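Local structure of putative iron binding protein (Bordetella pertussis Tohama I, 1Y9U) at residues V8-T13 / V58-D63; P21-F26 / V255-Y260; L102-R107 / T235-S240; P128-K133 / C191-A196; G132-R137 / A169-K174. The protein binds ferric iron through tyrosine side chains and, as a periplasmic solute-binding protein, probably serves iron uptake. One frame throughout, in Å; residues are numbered along the deposited sequence.

Interaction 1 of 5, residues V8-T13 / V58-D63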
# COMPACT_ATOMS: atom_id res chain seq x y z
N VAL A 8 14.69 -19.53 10.60
CA VAL A 8 14.04 -18.25 10.83
C VAL A 8 12.56 -18.43 10.47
O VAL A 8 12.23 -19.05 9.45
CB VAL A 8 14.70 -17.11 9.99
CG1 VAL A 8 14.48 -17.30 8.49
CG2 VAL A 8 14.24 -15.75 10.44
N SER A 9 11.70 -17.88 11.30
CA SER A 9 10.26 -18.00 11.10
C SER A 9 9.63 -16.66 10.70
O SER A 9 9.68 -15.69 11.43
CB SER A 9 9.58 -18.56 12.36
OG SER A 9 10.03 -19.88 12.60
N LEU A 10 9.01 -16.65 9.53
CA LEU A 10 8.31 -15.47 9.01
C LEU A 10 6.82 -15.64 9.21
O LEU A 10 6.23 -16.50 8.59
CB LEU A 10 8.62 -15.31 7.53
CG LEU A 10 7.87 -14.17 6.81
CD1 LEU A 10 8.27 -12.80 7.34
CD2 LEU A 10 8.11 -14.26 5.31
N TYR A 11 6.24 -14.81 10.06
CA TYR A 11 4.79 -14.75 10.20
C TYR A 11 4.30 -13.65 9.27
O TYR A 11 4.69 -12.51 9.43
CB TYR A 11 4.37 -14.40 11.63
CG TYR A 11 4.43 -15.51 12.66
CD1 TYR A 11 5.41 -16.50 12.63
CD2 TYR A 11 3.50 -15.55 13.69
CE1 TYR A 11 5.45 -17.49 13.60
CE2 TYR A 11 3.54 -16.54 14.65
CZ TYR A 11 4.51 -17.50 14.59
OH TYR A 11 4.54 -18.48 15.56
N THR A 12 3.42 -14.00 8.33
CA THR A 12 3.01 -13.09 7.27
C THR A 12 1.52 -13.13 7.00
O THR A 12 0.94 -14.20 6.92
CB THR A 12 3.76 -13.40 5.97
OG1 THR A 12 3.23 -12.59 4.90
CG2 THR A 12 3.60 -14.88 5.55
N THR A 13 0.93 -11.95 6.83
CA THR A 13 -0.47 -11.85 6.42
C THR A 13 -0.58 -11.75 4.90
O THR A 13 -1.69 -11.69 4.35
CB THR A 13 -1.16 -10.65 7.07
OG1 THR A 13 -0.65 -9.43 6.51
CG2 THR A 13 -0.90 -10.56 8.59
N VAL A 58 10.22 -12.67 12.24
CA VAL A 58 9.89 -11.49 11.44
C VAL A 58 8.38 -11.49 11.21
O VAL A 58 7.80 -12.53 10.89
CB VAL A 58 10.63 -11.53 10.08
CG1 VAL A 58 10.20 -10.38 9.18
CG2 VAL A 58 12.14 -11.50 10.29
N LEU A 59 7.77 -10.32 11.38
CA LEU A 59 6.34 -10.10 11.18
C LEU A 59 6.18 -9.27 9.91
O LEU A 59 6.80 -8.23 9.80
CB LEU A 59 5.77 -9.33 12.35
CG LEU A 59 6.07 -9.90 13.73
CD1 LEU A 59 5.35 -9.09 14.78
CD2 LEU A 59 5.67 -11.35 13.78
N MET A 60 5.37 -9.75 8.98
CA MET A 60 5.16 -9.08 7.69
C MET A 60 3.66 -8.84 7.47
O MET A 60 2.86 -9.77 7.62
CB MET A 60 5.69 -9.97 6.57
CG MET A 60 5.40 -9.48 5.16
SD MET A 60 6.03 -10.58 3.88
CE MET A 60 7.67 -10.10 3.90
N THR A 61 3.28 -7.62 7.10
CA THR A 61 1.88 -7.31 6.85
C THR A 61 1.73 -6.16 5.87
O THR A 61 2.72 -5.65 5.32
CB THR A 61 1.17 -7.08 8.22
OG1 THR A 61 -0.26 -7.06 8.07
CG2 THR A 61 1.53 -5.76 8.82
N VAL A 62 0.48 -5.76 5.65
CA VAL A 62 0.14 -4.66 4.75
C VAL A 62 -0.62 -3.62 5.55
O VAL A 62 -1.37 -3.97 6.46
CB VAL A 62 -0.69 -5.20 3.57
CG1 VAL A 62 -1.06 -4.10 2.60
CG2 VAL A 62 0.07 -6.32 2.86
N ASP A 63 -0.41 -2.35 5.19
CA ASP A 63 -1.01 -1.15 5.78
C ASP A 63 -0.20 -0.64 6.96
O ASP A 63 0.03 -1.37 7.91
CB ASP A 63 -2.47 -1.36 6.18
CG ASP A 63 -3.21 -0.07 6.33
OD1 ASP A 63 -2.88 0.72 7.22
OD2 ASP A 63 -4.14 0.25 5.60

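Interaction 2 of 5, residues P21-F26 / V255-Y260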
# COMPACT_ATOMS: atom_id res chain seq x y z
N PRO A 21 9.13 -17.84 -3.81
CA PRO A 21 10.35 -17.87 -4.61
C PRO A 21 11.51 -17.07 -4.01
O PRO A 21 12.62 -17.59 -3.93
CB PRO A 21 9.90 -17.32 -5.96
CG PRO A 21 8.44 -17.71 -6.03
CD PRO A 21 7.95 -17.46 -4.63
N LEU A 22 11.27 -15.86 -3.53
CA LEU A 22 12.36 -15.08 -2.96
C LEU A 22 12.80 -15.64 -1.59
O LEU A 22 13.97 -15.58 -1.27
CB LEU A 22 12.02 -13.58 -2.93
CG LEU A 22 10.91 -13.07 -2.02
CD1 LEU A 22 11.38 -12.81 -0.61
CD2 LEU A 22 10.33 -11.77 -2.60
N LEU A 23 11.90 -16.25 -0.83
CA LEU A 23 12.26 -16.92 0.40
C LEU A 23 13.11 -18.16 0.14
O LEU A 23 14.06 -18.44 0.88
CB LEU A 23 11.02 -17.30 1.21
CG LEU A 23 10.17 -16.13 1.71
CD1 LEU A 23 8.96 -16.67 2.44
CD2 LEU A 23 10.98 -15.23 2.61
N ASP A 24 12.78 -18.89 -0.93
CA ASP A 24 13.55 -20.07 -1.32
C ASP A 24 14.96 -19.69 -1.74
O ASP A 24 15.91 -20.43 -1.46
CB ASP A 24 12.86 -20.85 -2.46
CG ASP A 24 11.62 -21.60 -1.99
OD1 ASP A 24 10.88 -22.07 -2.87
OD2 ASP A 24 11.31 -21.75 -0.80
N ALA A 25 15.11 -18.57 -2.44
CA ALA A 25 16.45 -18.10 -2.81
C ALA A 25 17.28 -17.76 -1.57
O ALA A 25 18.45 -18.13 -1.47
CB ALA A 25 16.35 -16.93 -3.73
N PHE A 26 16.66 -17.09 -0.60
CA PHE A 26 17.34 -16.76 0.65
C PHE A 26 17.80 -18.02 1.36
O PHE A 26 18.93 -18.08 1.85
CB PHE A 26 16.44 -15.92 1.55
CG PHE A 26 16.99 -15.67 2.92
CD1 PHE A 26 17.82 -14.60 3.15
CD2 PHE A 26 16.65 -16.48 3.99
CE1 PHE A 26 18.31 -14.35 4.41
CE2 PHE A 26 17.14 -16.23 5.24
CZ PHE A 26 17.98 -15.16 5.46
N VAL A 255 17.17 -10.48 11.45
CA VAL A 255 17.74 -9.27 10.87
C VAL A 255 18.31 -9.60 9.48
O VAL A 255 18.13 -8.83 8.55
CB VAL A 255 18.80 -8.61 11.79
CG1 VAL A 255 19.46 -7.41 11.12
CG2 VAL A 255 18.16 -8.19 13.10
N LYS A 256 18.94 -10.76 9.32
CA LYS A 256 19.46 -11.16 8.02
C LYS A 256 18.33 -11.25 6.99
O LYS A 256 18.46 -10.80 5.87
CB LYS A 256 20.20 -12.50 8.10
CG LYS A 256 21.54 -12.43 8.80
CD LYS A 256 22.26 -13.76 8.75
CE LYS A 256 23.74 -13.60 9.12
NZ LYS A 256 24.35 -14.84 9.66
N LEU A 257 17.22 -11.85 7.39
CA LEU A 257 16.07 -11.96 6.49
C LEU A 257 15.49 -10.59 6.14
O LEU A 257 15.22 -10.32 4.99
CB LEU A 257 14.99 -12.87 7.08
CG LEU A 257 13.71 -13.02 6.25
CD1 LEU A 257 14.03 -13.60 4.89
CD2 LEU A 257 12.75 -13.91 7.02
N LEU A 258 15.34 -9.72 7.13
CA LEU A 258 14.76 -8.42 6.86
C LEU A 258 15.69 -7.60 5.96
O LEU A 258 15.24 -6.92 5.04
CB LEU A 258 14.43 -7.73 8.17
CG LEU A 258 13.71 -6.39 8.17
CD1 LEU A 258 12.40 -6.53 7.46
CD2 LEU A 258 13.51 -5.93 9.60
N GLU A 259 16.99 -7.69 6.19
CA GLU A 259 17.96 -7.02 5.33
C GLU A 259 17.92 -7.60 3.91
O GLU A 259 18.04 -6.87 2.93
CB GLU A 259 19.38 -7.10 5.93
CG GLU A 259 19.52 -6.26 7.18
CD GLU A 259 20.84 -6.39 7.91
OE1 GLU A 259 21.52 -7.42 7.69
OE2 GLU A 259 21.17 -5.47 8.68
N TYR A 260 17.74 -8.91 3.79
CA TYR A 260 17.60 -9.54 2.48
C TYR A 260 16.37 -8.99 1.74
O TYR A 260 16.40 -8.75 0.54
CB TYR A 260 17.48 -11.07 2.62
CG TYR A 260 17.01 -11.75 1.37
CD1 TYR A 260 17.84 -11.90 0.29
CD2 TYR A 260 15.70 -12.18 1.25
CE1 TYR A 260 17.41 -12.51 -0.86
CE2 TYR A 260 15.25 -12.80 0.12
CZ TYR A 260 16.10 -12.96 -0.96
OH TYR A 260 15.67 -13.58 -2.11

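Interaction 3 of 5, residues L102-R107 / T235-S240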
# COMPACT_ATOMS: atom_id res chain seq x y z
N LEU A 102 8.52 -2.23 2.90
CA LEU A 102 9.09 -3.11 1.89
C LEU A 102 8.57 -2.85 0.48
O LEU A 102 9.27 -3.16 -0.49
CB LEU A 102 8.84 -4.57 2.26
CG LEU A 102 9.47 -5.05 3.57
CD1 LEU A 102 9.08 -6.51 3.81
CD2 LEU A 102 10.99 -4.93 3.58
N SER A 103 7.37 -2.28 0.35
CA SER A 103 6.87 -1.88 -0.95
C SER A 103 5.86 -0.77 -0.76
O SER A 103 5.35 -0.57 0.33
CB SER A 103 6.21 -3.05 -1.67
OG SER A 103 5.02 -3.43 -1.00
N LEU A 104 5.59 -0.05 -1.85
CA LEU A 104 4.70 1.11 -1.85
C LEU A 104 3.44 0.79 -2.64
O LEU A 104 3.51 0.20 -3.72
CB LEU A 104 5.36 2.34 -2.46
CG LEU A 104 6.77 2.64 -1.95
CD1 LEU A 104 7.30 3.90 -2.63
CD2 LEU A 104 6.81 2.78 -0.44
N ARG A 105 2.31 1.24 -2.11
CA ARG A 105 0.97 1.04 -2.67
C ARG A 105 0.33 2.40 -2.88
O ARG A 105 -0.35 2.92 -2.00
CB ARG A 105 0.19 0.18 -1.69
CG ARG A 105 0.75 -1.24 -1.62
CD ARG A 105 0.36 -2.00 -0.40
NE ARG A 105 -1.08 -2.12 -0.21
CZ ARG A 105 -1.83 -3.13 -0.64
NH1 ARG A 105 -1.35 -4.16 -1.31
NH2 ARG A 105 -3.12 -3.11 -0.38
N ASP A 106 0.59 2.97 -4.04
CA ASP A 106 0.14 4.30 -4.40
C ASP A 106 -1.29 4.32 -4.85
O ASP A 106 -1.74 3.44 -5.61
CB ASP A 106 1.06 4.99 -5.42
CG ASP A 106 1.36 4.19 -6.66
OD1 ASP A 106 1.65 2.98 -6.58
OD2 ASP A 106 1.40 4.74 -7.76
N ARG A 107 -2.00 5.32 -4.38
CA ARG A 107 -3.41 5.48 -4.70
C ARG A 107 -3.51 6.59 -5.74
O ARG A 107 -3.13 7.72 -5.49
CB ARG A 107 -4.23 5.77 -3.45
CG ARG A 107 -5.72 5.65 -3.67
CD ARG A 107 -6.48 5.19 -2.41
NE ARG A 107 -7.89 4.86 -2.61
CZ ARG A 107 -8.31 3.73 -3.18
NH1 ARG A 107 -7.45 2.84 -3.63
NH2 ARG A 107 -9.60 3.50 -3.28
N THR A 235 2.72 11.88 -4.35
CA THR A 235 1.61 10.94 -4.43
C THR A 235 1.46 10.17 -3.13
O THR A 235 2.45 9.79 -2.51
CB THR A 235 1.89 9.97 -5.60
OG1 THR A 235 1.92 10.71 -6.84
CG2 THR A 235 0.81 8.89 -5.72
N HIS A 236 0.21 9.94 -2.73
CA HIS A 236 -0.11 9.17 -1.56
C HIS A 236 0.27 7.72 -1.74
O HIS A 236 -0.13 7.08 -2.71
CB HIS A 236 -1.61 9.24 -1.27
CG HIS A 236 -2.02 8.41 -0.10
ND1 HIS A 236 -2.68 7.20 -0.19
CD2 HIS A 236 -1.82 8.63 1.21
CE1 HIS A 236 -2.88 6.73 1.04
NE2 HIS A 236 -2.35 7.58 1.90
N VAL A 237 0.99 7.19 -0.76
CA VAL A 237 1.29 5.77 -0.70
C VAL A 237 0.95 5.18 0.66
O VAL A 237 1.16 5.80 1.72
CB VAL A 237 2.77 5.43 -1.05
CG1 VAL A 237 3.15 6.02 -2.40
CG2 VAL A 237 3.76 5.85 0.05
N ASN A 238 0.36 3.99 0.64
CA ASN A 238 0.43 3.12 1.82
C ASN A 238 1.55 2.10 1.53
O ASN A 238 2.25 2.20 0.50
CB ASN A 238 -0.93 2.46 2.21
CG ASN A 238 -1.06 2.17 3.72
OD1 ASN A 238 -0.10 1.90 4.41
ND2 ASN A 238 -2.30 2.30 4.25
N ILE A 239 1.75 1.16 2.42
CA ILE A 239 2.89 0.26 2.31
C ILE A 239 2.56 -1.16 2.69
O ILE A 239 1.59 -1.43 3.37
CB ILE A 239 4.03 0.75 3.24
CG1 ILE A 239 3.61 0.70 4.72
CG2 ILE A 239 4.53 2.13 2.83
CD1 ILE A 239 4.78 0.96 5.69
N SER A 240 3.41 -2.08 2.25
CA SER A 240 3.61 -3.33 2.99
C SER A 240 4.90 -3.17 3.79
O SER A 240 5.73 -2.33 3.46
CB SER A 240 3.69 -4.55 2.08
OG SER A 240 4.96 -4.61 1.43

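Interaction 4 of 5, residues P128-K133 / C191-A196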
# COMPACT_ATOMS: atom_id res chain seq x y z
N PRO A 128 -16.35 20.95 -9.18
CA PRO A 128 -17.71 20.78 -9.68
C PRO A 128 -17.83 20.23 -11.12
O PRO A 128 -18.83 19.60 -11.46
CB PRO A 128 -18.26 22.22 -9.57
CG PRO A 128 -17.54 22.79 -8.45
CD PRO A 128 -16.15 22.27 -8.57
N LYS A 129 -16.81 20.42 -11.94
CA LYS A 129 -16.91 19.97 -13.33
C LYS A 129 -16.87 18.46 -13.45
O LYS A 129 -17.25 17.93 -14.49
CB LYS A 129 -15.80 20.55 -14.17
CG LYS A 129 -14.47 19.90 -14.00
CD LYS A 129 -13.45 20.66 -14.77
CE LYS A 129 -12.05 20.27 -14.39
NZ LYS A 129 -11.10 21.08 -15.21
N TRP A 130 -16.44 17.75 -12.41
CA TRP A 130 -16.42 16.30 -12.42
C TRP A 130 -17.75 15.68 -11.99
O TRP A 130 -17.84 14.46 -11.83
CB TRP A 130 -15.25 15.75 -11.59
CG TRP A 130 -13.92 16.12 -12.12
CD1 TRP A 130 -12.95 16.88 -11.52
CD2 TRP A 130 -13.37 15.70 -13.38
NE1 TRP A 130 -11.84 16.97 -12.33
CE2 TRP A 130 -12.07 16.26 -13.48
CE3 TRP A 130 -13.85 14.90 -14.45
CZ2 TRP A 130 -11.25 16.06 -14.60
CZ3 TRP A 130 -13.02 14.69 -15.55
CH2 TRP A 130 -11.74 15.28 -15.62
N LYS A 131 -18.82 16.48 -11.85
CA LYS A 131 -20.07 15.93 -11.36
C LYS A 131 -20.57 14.83 -12.28
O LYS A 131 -20.65 15.00 -13.51
CB LYS A 131 -21.15 17.01 -11.20
CG LYS A 131 -22.32 16.45 -10.45
CD LYS A 131 -23.38 17.39 -10.06
CE LYS A 131 -24.46 16.59 -9.34
NZ LYS A 131 -25.61 17.42 -8.92
N GLY A 132 -20.90 13.69 -11.69
CA GLY A 132 -21.43 12.56 -12.43
C GLY A 132 -20.36 11.75 -13.12
O GLY A 132 -20.70 10.81 -13.84
N LYS A 133 -19.09 12.06 -12.87
CA LYS A 133 -17.99 11.50 -13.67
C LYS A 133 -16.94 10.73 -12.86
O LYS A 133 -15.95 10.28 -13.43
CB LYS A 133 -17.30 12.59 -14.49
CG LYS A 133 -18.20 13.26 -15.52
CD LYS A 133 -17.46 14.34 -16.27
CE LYS A 133 -18.26 14.81 -17.50
NZ LYS A 133 -17.53 15.82 -18.31
N CYS A 191 -18.35 6.49 -15.64
CA CYS A 191 -17.48 7.54 -15.14
C CYS A 191 -16.28 7.73 -16.05
O CYS A 191 -16.00 6.88 -16.90
CB CYS A 191 -17.01 7.25 -13.70
SG CYS A 191 -16.36 5.59 -13.46
N ASP A 192 -15.60 8.85 -15.92
CA ASP A 192 -14.40 9.15 -16.69
C ASP A 192 -13.11 8.95 -15.89
O ASP A 192 -12.07 8.70 -16.47
CB ASP A 192 -14.44 10.59 -17.23
CG ASP A 192 -15.48 10.77 -18.30
OD1 ASP A 192 -15.88 9.78 -18.94
OD2 ASP A 192 -15.94 11.90 -18.54
N ILE A 193 -13.19 9.13 -14.58
CA ILE A 193 -12.03 9.04 -13.70
C ILE A 193 -12.44 8.41 -12.38
O ILE A 193 -13.61 8.34 -12.04
CB ILE A 193 -11.39 10.45 -13.42
CG1 ILE A 193 -12.33 11.34 -12.59
CG2 ILE A 193 -10.98 11.13 -14.70
CD1 ILE A 193 -11.71 12.72 -12.29
N GLY A 194 -11.46 7.94 -11.61
CA GLY A 194 -11.74 7.46 -10.26
C GLY A 194 -10.48 7.18 -9.50
O GLY A 194 -9.44 7.03 -10.11
N LEU A 195 -10.58 7.10 -8.19
CA LEU A 195 -9.41 6.82 -7.36
C LEU A 195 -9.35 5.35 -7.07
O LEU A 195 -10.35 4.74 -6.71
CB LEU A 195 -9.48 7.57 -6.02
CG LEU A 195 -9.17 9.05 -6.03
CD1 LEU A 195 -9.48 9.65 -4.65
CD2 LEU A 195 -7.73 9.30 -6.42
N ALA A 196 -8.16 4.78 -7.25
CA ALA A 196 -7.93 3.36 -7.07
C ALA A 196 -6.43 3.10 -7.06
O ALA A 196 -5.64 3.95 -7.47
CB ALA A 196 -8.62 2.55 -8.14
O HOH W 1 -14.58 14.39 -18.97

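Interaction 5 of 5, residues G132-R137 / A169-K174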
# COMPACT_ATOMS: atom_id res chain seq x y z
N GLY A 132 -20.90 13.69 -11.69
CA GLY A 132 -21.43 12.56 -12.43
C GLY A 132 -20.36 11.75 -13.12
O GLY A 132 -20.70 10.81 -13.84
N LYS A 133 -19.09 12.06 -12.87
CA LYS A 133 -17.99 11.50 -13.67
C LYS A 133 -16.94 10.73 -12.86
O LYS A 133 -15.95 10.28 -13.43
CB LYS A 133 -17.30 12.59 -14.49
CG LYS A 133 -18.20 13.26 -15.52
CD LYS A 133 -17.46 14.34 -16.27
CE LYS A 133 -18.26 14.81 -17.50
NZ LYS A 133 -17.53 15.82 -18.31
N VAL A 134 -17.16 10.58 -11.57
CA VAL A 134 -16.19 9.95 -10.65
C VAL A 134 -16.68 8.63 -10.08
O VAL A 134 -17.80 8.53 -9.60
CB VAL A 134 -15.86 10.92 -9.48
CG1 VAL A 134 -14.85 10.29 -8.54
CG2 VAL A 134 -15.35 12.25 -10.01
N CYS A 135 -15.82 7.61 -10.13
CA CYS A 135 -16.07 6.33 -9.47
C CYS A 135 -15.08 6.12 -8.33
O CYS A 135 -13.90 6.47 -8.45
CB CYS A 135 -15.94 5.16 -10.44
SG CYS A 135 -17.25 4.96 -11.66
N ILE A 136 -15.55 5.51 -7.26
CA ILE A 136 -14.73 5.16 -6.11
C ILE A 136 -15.42 4.10 -5.27
O ILE A 136 -16.65 4.01 -5.29
CB ILE A 136 -14.41 6.43 -5.28
CG1 ILE A 136 -13.21 6.20 -4.37
CG2 ILE A 136 -15.62 6.88 -4.48
CD1 ILE A 136 -12.76 7.44 -3.60
N ARG A 137 -14.63 3.29 -4.57
CA ARG A 137 -15.20 2.34 -3.60
C ARG A 137 -15.59 3.06 -2.30
O ARG A 137 -15.33 4.24 -2.13
CB ARG A 137 -14.19 1.22 -3.33
CG ARG A 137 -13.07 1.59 -2.38
CD ARG A 137 -12.00 0.54 -2.25
NE ARG A 137 -12.57 -0.74 -1.85
CZ ARG A 137 -12.04 -1.92 -2.18
NH1 ARG A 137 -10.92 -1.97 -2.91
NH2 ARG A 137 -12.61 -3.03 -1.77
N ALA A 169 -20.44 14.48 -3.97
CA ALA A 169 -21.40 15.10 -4.88
C ALA A 169 -21.12 14.72 -6.32
O ALA A 169 -22.03 14.71 -7.17
CB ALA A 169 -21.34 16.59 -4.73
N ASN A 170 -19.85 14.43 -6.60
CA ASN A 170 -19.40 14.12 -7.96
C ASN A 170 -19.54 12.64 -8.34
O ASN A 170 -19.30 12.30 -9.50
CB ASN A 170 -17.93 14.51 -8.15
CG ASN A 170 -17.71 16.01 -8.31
OD1 ASN A 170 -16.58 16.50 -8.19
ND2 ASN A 170 -18.77 16.73 -8.62
N LEU A 171 -19.89 11.77 -7.40
CA LEU A 171 -19.93 10.35 -7.72
C LEU A 171 -20.96 10.00 -8.76
O LEU A 171 -22.10 10.47 -8.72
CB LEU A 171 -20.10 9.49 -6.46
CG LEU A 171 -19.00 9.67 -5.40
CD1 LEU A 171 -19.23 8.71 -4.25
CD2 LEU A 171 -17.60 9.50 -5.98
N ALA A 172 -20.57 9.14 -9.70
CA ALA A 172 -21.46 8.64 -10.74
C ALA A 172 -22.39 7.56 -10.23
O ALA A 172 -23.44 7.32 -10.81
CB ALA A 172 -20.62 8.08 -11.90
N ARG A 173 -21.97 6.88 -9.18
CA ARG A 173 -22.76 5.83 -8.56
C ARG A 173 -22.27 5.72 -7.11
O ARG A 173 -21.29 6.37 -6.73
CB ARG A 173 -22.68 4.49 -9.34
CG ARG A 173 -21.34 4.11 -9.96
CD ARG A 173 -20.36 3.65 -8.97
NE ARG A 173 -19.25 2.89 -9.54
CZ ARG A 173 -18.23 2.45 -8.81
NH1 ARG A 173 -18.21 2.72 -7.51
NH2 ARG A 173 -17.25 1.75 -9.36
N LYS A 174 -22.94 4.94 -6.29
CA LYS A 174 -22.64 4.92 -4.88
C LYS A 174 -21.23 4.36 -4.66
O LYS A 174 -20.72 3.54 -5.45
CB LYS A 174 -23.74 4.16 -4.11
CG LYS A 174 -23.33 3.21 -3.02
CD LYS A 174 -23.94 1.82 -3.25
CE LYS A 174 -23.94 0.90 -2.03
NZ LYS A 174 -24.01 -0.54 -2.42
O HOH W 2 -22.66 13.00 -9.19
O HOH W 3 -18.53 5.76 -6.80

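Interaction 1 of 5, residues V8-T13 / V58-D63
Leu10 and Val58, Tyr11 and Leu59, and Thr12 and Met60 are bridged as neighbours in the parallel part of the central sheet, in one lobe of a periplasmic binding protein fold. The strands 8-12 and 58-62 run 4.8 Å apart at 22°. Their backbones bond alternately: Val58 N to Ser9 O, Tyr11 N to Val58 O at 2.9 Å, Met60 N to Tyr11 O at 2.9 Å, and Thr13 N to Met60 O. On the face that carries Leu10, Thr12, Val58 and Met60, the Leu10 CD1 methyl reaches across to Val58 CG1 at 3.6 Å and also lies 3.9 Å from Met60 CB. With CG anti to the backbone N (chi1 175°), Leu10 leans over the neighbouring strand; helix 251-261 packs on Val58 and Met60 here. Thr12 and Met60 point the same way side by side, and Thr12 OG1, which bonds Arg14 N, sits 3.6 Å from Met60 SD. The other face brings Leu59 CD2 against Tyr11 CB, while the phenol leads away, its OH bonded to Glu50 at the end of helix 43-50. Past the last bridge the hydroxyls take over, Thr13 OG1 and Thr61 OG1 sharing a hydrogen bond of 2.9 Å.

Interaction 2 of 5, residues P21-F26 / V255-Y260
Phe26 and Tyr260 pass each other head to tail, each reaching from its own helix toward the other. The rings are oblique, with centroids 5.1 Å apart and planes at 48°. Phe26 CB sits over a face of the Tyr260 ring, displaced toward the rim, in a CH-pi contact 3.8 Å from the centroid. Phe26 CD1 comes still nearer, 3.5 Å from Tyr260 CG. The Phe26 ring in turn receives Leu257 CD1 over the middle of one face, 4.0 Å from its centroid and 8° off the normal. The same methyl touches Leu23 CD2, so Leu257 is wedged between two side chains of helix 20-30.

Both aromatic residues hold CG anti to the backbone N, which sends the rings across the gap. The tyrosine spans far enough to set its hydroxyl against the opposite backbone: Tyr260 OH lies 2.8 Å from Leu22 O, at most a weak hydrogen bond, since another acceptor competes for the one hydroxyl proton. This carbonyl also accepts the helical bond from Phe26 N. Leu22 CD1 meets the ring margin at Tyr260 CE2, 3.9 Å away.

Farther out, Val34 and Ile32 pack on Phe26, and helix 264-273 touches Leu22 and Tyr260. With segment axes 11.2 Å apart and crossing at 126°, this is a wide helix-helix packing bridged by large side chains, on the outside of an alpha/beta lobe whose sheet lies beneath.

Interaction 3 of 5, residues L102-R107 / T235-S240
Strands 102-107 and 237-240 pair antiparallel, axes 4.3 Å apart at closest and at 148°, with a classic beta bulge where Leu102 and Ser103 both face Ser240. Leu102 N bonds Ser240 O, and Ser240 N bonds Ser103 O. Arg105 and Asn238 form a hydrogen-bonded pair, N to O at 2.8 and 2.9 Å in the two directions (Arg105 N to Asn238 O, Asn238 N to Arg105 O). Arg107 N to His236 O carries the pairing on.

At the bulge the serine hydroxyls meet, Ser103 OG and Ser240 OG being 2.7 Å apart; Glu276 bonds the first and Tyr270 the second. Arg105 leaves the same face and bends at its third torsion (chi3 58°), which lays CD 3.9 Å from Ile239 C while the guanidinium goes on to a salt bridge with Glu276. Asn238 turns its amide back on its own chain: OD1 accepts from Ile239 N at 2.8 Å and also from Ile64 N. On the other face Leu104 CD2 touches Ile239 CG2 at 4.0 Å, and Asp106 CB lies beside Val237 CG1, its carboxylate paired with Arg224.

Buried charge is therefore matched by neighbours outside the pair. Glu276, gripping both Arg105 and Ser103, probably steadies the arginine beside Tyr143 and Tyr199, which bind ferric iron though none is bound here; a positive charge there could favour the tyrosinate form.

Interaction 4 of 5, residues P128-K133 / C191-A196
Trp130 presents one indole face to Ile193, whose CD1 methyl stands 3.5 Å above the plane over the centre of the ring system. The contact is a CH-pi interaction aimed at the six-membered ring, 3.6 Å from its centroid and 14° off the normal. The closest ring atom is Trp130 CD2, and Ile193 CG2 comes near the rim at CZ3. Across the other face lies the aliphatic chain of Lys129, with CG offset toward the rim, so the indole is sandwiched between two aliphatic groups. Ile193 meets it at about a right angle; its CG1 sits between the backbone N and the carbonyl carbon (chi1 67°), and its extended second torsion carries CD1 out to the indole.

A type II turn from Trp130 to Lys133, with Gly132 at positive phi, brings the chain round to the start of strand 193-197. There Lys133 O accepts two backbone bonds: Ile193 N approaches nearly head-on at 3.2 Å, and Asp192 N comes in tilted from the carbonyl plane at 2.9 Å. Cys191 CB also presses on this oxygen at 3.2 Å. The extended Lys133 side chain runs obliquely past the carboxylate, CD 3.7 Å from Asp192 OD2. Its ammonium stays beyond salt-bridge range, and a water joins the two groups, bonded to Asp192 OD2 and weakly to Lys133 NZ.

Ile193 and Trp130 both rest on Leu115. Strand 193-197 pairs with strand 100-112, and helix 157-170 reaches Trp130 through Asn170, while helix 179-187 packs on Cys191.

Interaction 5 of 5, residues G132-R137 / A169-K174
Val134 and Leu171 form a single backbone bridge at the exit of helix 157-170. Its firm bond runs from Ala172 N to Val134 O at 2.8 Å, and Leu171 CA adds a CH contact to the same oxygen. Ala172 CB sets its methyl 3.4 Å from Gly132 O. Asn170 O faces three amides, of Gly132, Lys133 and Val134, but all three bonds are weak. A water links the two segments, donating to Ala169 O and Leu171 O and accepting weakly from Gly132 N; a second accepts from Ile136 N and can donate to Arg173 O, though its acceptors outnumber its protons.

Apolar contact centres on Leu171, whose CD2 methyl touches Ile136 CG2 at 3.6 Å and Val134 CG1 at 3.8 Å.

The charged member is Arg173. Bent at chi2 (75°), its chain folds back so that one face of the guanidinium lies over Cys135 CB, with NE 3.6 Å from Cys135 SG. NH1 comes 3.0 Å from Ile136 O, while NE makes a salt bridge to Asp185, which fixes the group beside the Cys135-Cys191 disulfide.

Short strand 134-135 lies between this post-helix loop and strand 193-197, with helix 179-187 against Cys135 and Arg173 and helix 142-155 against Ile136.

How the interactions relate
Interactions 1 and 2 build one lobe: Leu257 CD2 packs on Val8 CG1, and Leu10 CD2 lies 3.8 Å from Leu23 CD1, so helix and sheet interlock. Interactions 4 and 5 share Gly132 and Lys133 in the other lobe, their centres about 6 Å apart and joined by the Cys135-Cys191 disulfide. Interaction 3 lies between, about 17 Å from interaction 1 and 23 Å from both interactions 4 and 5, centre to centre. Asp63 N reaches Ile239 O on one side, and Arg107 touches Ala196 and Arg137 on the other. The Tyr143 and Tyr199 side chains, which bind ferric iron but hold none here, come within about 3 Å of that of Arg105; Val62 is also near.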